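Local coordinates for chloramphenicol acetyltransferase (Aliivibrio fischeri, PDB 6PXA), which probably transfers an acetyl group from acetyl-CoA to the 3-hydroxyl of the antibiotic chloramphenicol, and also binds the bile acid taurocholic acid, at residues Ser162-Val165 with Val169-Lys172. Sequence-based numbering, arbitrary orientation.
Sequences SVVV and VVVK
Val163 faces two residues at once, Val171 and Lys172, and so offers a worked example of a classic beta bulge, in which one residue faces two. Val163 N donates to Lys172 O at 2.9 Å, while Val163 O receives Val171 N at 2.8 Å. Val171 has turned toward helical values (phi -96°, psi -21°), as the first residue of a classic bulge does, and the extra residue is absorbed there. Nearer the turn the pairing is regular: Val165 and Val169 exchange two backbone bonds.

The side chain of Val163 follows this split. Val163 CB lies 3.7 Å from Lys172 O. Val163 CG1, held anti to the backbone N (chi1 -175°), meets Val171 CG2 at 3.7 Å. Val163 CG2 rests 3.8 Å from Lys172 CG; the Val163 and Lys172 side chains point the same way, side by side, before the lysine leads its amine away. From the turn end Val165 CG2 reaches Val171 CG1 at 3.6 Å, the two side chains crossing at about a right angle, and Val171 is thus touched through both methyls. Val164 turns to the other face, Val164 CG2 lying 4.2 Å from Val170 CG2.

Backbone bonds from Ser162 and Val164 to Ile147 and Gly149 place strand 162-165 beside strand 147-148, and strand 169-173 forms the edge of that sheet within the chain, in the left-handed beta-helix characteristic of hexapeptide-repeat transferases. The backbone bonds set the alignment of the strands; the methyl contacts carry no direction and add only apolar packing, with Lys172 contributing its CG methylene rather than its charged end.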
loop_
_atom_site.group_PDB
_atom_site.type_symbol
_atom_site.label_atom_id
_atom_site.label_comp_id
_atom_site.label_asym_id
_atom_site.label_seq_id
_atom_site.Cartn_x
_atom_site.Cartn_y
_atom_site.Cartn_z
ATOM N N SER B 162 13.253 -13.307 -12.915
ATOM C CA SER B 162 13.111 -11.862 -12.996
ATOM C C SER B 162 12.977 -11.237 -11.604
ATOM O O SER B 162 12.417 -11.834 -10.673
ATOM C CB SER B 162 11.882 -11.507 -13.846
ATOM O OG SER B 162 12.142 -11.685 -15.228
ATOM N N VAL B 163 13.465 -10.001 -11.474
ATOM C CA VAL B 163 13.202 -9.159 -10.308
ATOM C C VAL B 163 12.279 -8.023 -10.738
ATOM O O VAL B 163 12.615 -7.253 -11.647
ATOM C CB VAL B 163 14.505 -8.600 -9.715
ATOM C CG1 VAL B 163 14.229 -7.814 -8.419
ATOM C CG2 VAL B 163 15.500 -9.712 -9.504
ATOM N N VAL B 164 11.134 -7.891 -10.070
ATOM C CA VAL B 164 10.077 -6.981 -10.515
ATOM C C VAL B 164 9.630 -6.144 -9.330
ATOM O O VAL B 164 9.360 -6.681 -8.250
ATOM C CB VAL B 164 8.882 -7.736 -11.136
ATOM C CG1 VAL B 164 7.894 -6.765 -11.842
ATOM C CG2 VAL B 164 9.374 -8.807 -12.113
ATOM N N VAL B 165 9.561 -4.830 -9.528
ATOM C CA VAL B 165 9.126 -3.901 -8.487
ATOM C C VAL B 165 8.056 -2.981 -9.063
ATOM O O VAL B 165 7.880 -2.876 -10.274
ATOM C CB VAL B 165 10.282 -3.041 -7.913
ATOM C CG1 VAL B 165 11.435 -3.914 -7.433
ATOM C CG2 VAL B 165 10.824 -2.102 -8.986
ATOM N N VAL B 169 7.704 -3.332 -13.101
ATOM C CA VAL B 169 9.006 -2.914 -13.611
ATOM C C VAL B 169 9.997 -4.042 -13.357
ATOM O O VAL B 169 10.296 -4.375 -12.206
ATOM C CB VAL B 169 9.492 -1.603 -12.973
ATOM C CG1 VAL B 169 10.810 -1.211 -13.626
ATOM C CG2 VAL B 169 8.448 -0.502 -13.175
ATOM N N VAL B 170 10.490 -4.636 -14.437
ATOM C CA VAL B 170 11.533 -5.650 -14.369
ATOM C C VAL B 170 12.873 -4.923 -14.260
ATOM O O VAL B 170 13.323 -4.286 -15.214
ATOM C CB VAL B 170 11.494 -6.562 -15.601
ATOM C CG1 VAL B 170 12.491 -7.711 -15.459
ATOM C CG2 VAL B 170 10.070 -7.057 -15.843
ATOM N N VAL B 171 13.536 -5.038 -13.114
ATOM C CA VAL B 171 14.759 -4.263 -12.908
ATOM C C VAL B 171 16.023 -5.044 -13.230
ATOM O O VAL B 171 17.075 -4.420 -13.465
ATOM C CB VAL B 171 14.851 -3.702 -11.473
ATOM C CG1 VAL B 171 13.602 -2.923 -11.134
ATOM C CG2 VAL B 171 15.078 -4.825 -10.475
ATOM N N LYS B 172 15.963 -6.373 -13.241
ATOM C CA LYS B 172 17.083 -7.222 -13.635
ATOM C C LYS B 172 16.608 -8.666 -13.667
ATOM O O LYS B 172 15.511 -8.999 -13.204
ATOM C CB LYS B 172 18.271 -7.109 -12.689
ATOM C CG LYS B 172 17.956 -7.460 -11.248
ATOM C CD LYS B 172 19.230 -7.457 -10.408
ATOM C CE LYS B 172 20.223 -8.479 -10.958
ATOM N NZ LYS B 172 21.289 -8.841 -9.986
#